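Local coordinates for protein methyltransferase (Streptococcus mutans, PDB 2B78) that is a putative S-adenosylmethionine-dependent methyltransferase, whose family suggests that it binds and methylates RNA, at residues K343-G348 and H354-L359. Residues are numbered along the deposited sequence; the frame is centred on the assembly and turned at random.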
loop_
_atom_site.group_PDB
_atom_site.type_symbol
_atom_site.label_atom_id
_atom_site.label_comp_id
_atom_site.label_asym_id
_atom_site.label_seq_id
_atom_site.Cartn_x
_atom_site.Cartn_y
_atom_site.Cartn_z
ATOM N N LYS A 343 -9.535 -4.335 -17.421
ATOM C CA LYS A 343 -10.236 -3.703 -18.542
ATOM C C LYS A 343 -9.504 -2.477 -19.079
ATOM O O LYS A 343 -9.566 -2.181 -20.279
ATOM C CB LYS A 343 -11.663 -3.314 -18.140
ATOM C CG LYS A 343 -12.648 -4.491 -18.114
ATOM C CD LYS A 343 -14.088 -4.000 -17.942
ATOM C CE LYS A 343 -15.094 -5.149 -17.996
ATOM N NZ LYS A 343 -14.948 -6.110 -16.865
ATOM N N GLN A 344 -8.815 -1.767 -18.192
ATOM C CA GLN A 344 -8.049 -0.586 -18.575
ATOM C C GLN A 344 -6.821 -1.031 -19.351
ATOM O O GLN A 344 -6.401 -0.377 -20.309
ATOM C CB GLN A 344 -7.621 0.183 -17.326
ATOM C CG GLN A 344 -8.663 1.164 -16.842
ATOM C CD GLN A 344 -8.869 2.283 -17.842
ATOM O OE1 GLN A 344 -7.959 3.071 -18.097
ATOM N NE2 GLN A 344 -10.062 2.350 -18.426
ATOM N N ILE A 345 -6.246 -2.150 -18.933
ATOM C CA ILE A 345 -5.074 -2.688 -19.603
ATOM C C ILE A 345 -5.478 -3.174 -20.998
ATOM O O ILE A 345 -4.819 -2.850 -21.994
ATOM C CB ILE A 345 -4.459 -3.847 -18.780
ATOM C CG1 ILE A 345 -3.955 -3.304 -17.435
ATOM C CG2 ILE A 345 -3.320 -4.486 -19.549
ATOM C CD1 ILE A 345 -3.401 -4.361 -16.500
ATOM N N GLU A 346 -6.572 -3.931 -21.070
ATOM C CA GLU A 346 -7.054 -4.431 -22.356
ATOM C C GLU A 346 -7.318 -3.279 -23.315
ATOM O O GLU A 346 -7.027 -3.379 -24.508
ATOM C CB GLU A 346 -8.336 -5.250 -22.174
ATOM C CG GLU A 346 -8.103 -6.571 -21.476
ATOM C CD GLU A 346 -7.103 -7.437 -22.220
ATOM O OE1 GLU A 346 -7.475 -8.007 -23.266
ATOM O OE2 GLU A 346 -5.939 -7.539 -21.770
ATOM N N LYS A 347 -7.857 -2.186 -22.786
ATOM C CA LYS A 347 -8.167 -1.009 -23.590
ATOM C C LYS A 347 -6.888 -0.445 -24.210
ATOM O O LYS A 347 -6.877 -0.055 -25.374
ATOM C CB LYS A 347 -8.854 0.056 -22.724
ATOM C CG LYS A 347 -9.442 1.218 -23.510
ATOM C CD LYS A 347 -10.168 2.203 -22.606
ATOM C CE LYS A 347 -10.617 3.447 -23.382
ATOM N NZ LYS A 347 -11.388 4.407 -22.529
ATOM N N GLY A 348 -5.811 -0.413 -23.431
ATOM C CA GLY A 348 -4.549 0.095 -23.945
ATOM C C GLY A 348 -3.902 -0.805 -24.988
ATOM O O GLY A 348 -3.243 -0.322 -25.914
ATOM N N HIS A 354 -1.249 -10.395 -26.495
ATOM C CA HIS A 354 -0.537 -10.410 -25.219
ATOM C C HIS A 354 -1.029 -11.540 -24.321
ATOM O O HIS A 354 -2.119 -12.074 -24.519
ATOM C CB HIS A 354 -0.709 -9.075 -24.490
ATOM C CG HIS A 354 -2.136 -8.704 -24.233
ATOM N ND1 HIS A 354 -2.984 -8.268 -25.228
ATOM C CD2 HIS A 354 -2.865 -8.704 -23.092
ATOM C CE1 HIS A 354 -4.172 -8.014 -24.711
ATOM N NE2 HIS A 354 -4.127 -8.270 -23.417
ATOM N N THR A 355 -0.221 -11.890 -23.324
ATOM C CA THR A 355 -0.557 -12.963 -22.395
ATOM C C THR A 355 -0.344 -12.519 -20.952
ATOM O O THR A 355 0.685 -11.922 -20.634
ATOM C CB THR A 355 0.341 -14.190 -22.634
ATOM O OG1 THR A 355 0.356 -14.505 -24.031
ATOM C CG2 THR A 355 -0.172 -15.388 -21.848
ATOM N N TYR A 356 -1.311 -12.798 -20.084
ATOM C CA TYR A 356 -1.163 -12.451 -18.674
ATOM C C TYR A 356 -0.393 -13.575 -17.994
ATOM O O TYR A 356 -0.870 -14.714 -17.911
ATOM C CB TYR A 356 -2.526 -12.285 -18.010
ATOM C CG TYR A 356 -3.206 -10.987 -18.359
ATOM C CD1 TYR A 356 -3.066 -9.862 -17.542
ATOM C CD2 TYR A 356 -3.982 -10.876 -19.512
ATOM C CE1 TYR A 356 -3.686 -8.662 -17.864
ATOM C CE2 TYR A 356 -4.602 -9.682 -19.847
ATOM C CZ TYR A 356 -4.451 -8.579 -19.022
ATOM O OH TYR A 356 -5.050 -7.395 -19.366
ATOM N N LEU A 357 0.804 -13.260 -17.516
ATOM C CA LEU A 357 1.624 -14.261 -16.861
ATOM C C LEU A 357 1.299 -14.398 -15.384
ATOM O O LEU A 357 1.417 -15.487 -14.814
ATOM C CB LEU A 357 3.109 -13.921 -17.016
ATOM C CG LEU A 357 3.713 -13.866 -18.421
ATOM C CD1 LEU A 357 5.202 -13.571 -18.320
ATOM C CD2 LEU A 357 3.487 -15.192 -19.138
ATOM N N ASP A 358 0.879 -13.304 -14.763
ATOM C CA ASP A 358 0.604 -13.357 -13.337
ATOM C C ASP A 358 -0.120 -12.140 -12.767
ATOM O O ASP A 358 -0.170 -11.091 -13.390
ATOM C CB ASP A 358 1.935 -13.523 -12.610
ATOM C CG ASP A 358 1.770 -13.641 -11.114
ATOM O OD1 ASP A 358 1.218 -14.664 -10.665
ATOM O OD2 ASP A 358 2.187 -12.710 -10.396
ATOM N N LEU A 359 -0.699 -12.314 -11.582
ATOM C CA LEU A 359 -1.376 -11.243 -10.851
ATOM C C LEU A 359 -0.938 -11.414 -9.404
ATOM O O LEU A 359 -1.094 -12.486 -8.824
ATOM C CB LEU A 359 -2.907 -11.355 -10.932
ATOM C CG LEU A 359 -3.718 -10.513 -9.929
ATOM C CD1 LEU A 359 -3.415 -9.023 -10.096
ATOM C CD2 LEU A 359 -5.204 -10.760 -10.132
#
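Glu346 reaches from helix 338-349 to His354, just before strand 355-360, and to Tyr356, near its start, in the Rossmann-like fold of class I methyltransferases. Helix 338-349 leads into strand 355-360, an edge strand of the seven-stranded sheet. Strand 379-384 lies between it and strand 325-331 and is antiparallel to both, the usual reversed 5-7-6 order of this fold.

The tight polar part centres on one carboxylate oxygen. His354 NE2 donates to Glu346 OE2 over 2.6 Å, with an N-H...O angle of 162°. The acceptor lies close to the imidazole plane, and the bond uses the syn side of the carboxylate. Tyr356 OH donates to the same Glu346 OE2, also at 2.6 Å, but from the anti side. Two short bonds therefore grip OE2 and limit rotation of the carboxylate, whose plane is turned 43° from each ring. The glutamate chain bends at chi2 (-58°), which brings its carboxylate round to the two rings. His354 ND1 is bonded to the carbonyl oxygen of Gln352, which can only accept, so the imidazole is probably protonated on both nitrogens. These two bonds and a stack on Phe349 fix the rotation of the ring.

On the inner side the contact turns apolar. Ile345 is buried and sets CG2 3.4 Å from Tyr356 OH, obliquely to the phenol ring. It also packs on Phe381 and Ile383 of strand 379-384, and Phe381 meets the Tyr356 ring edge-to-face.

The polar side is looser towards solvent. Glu346 and His354 stay partly exposed there, unlike Ile345. Glu346 OE2 also lies in the plane of the phenol ring at its edge, 3.2 Å from Tyr356 CE2.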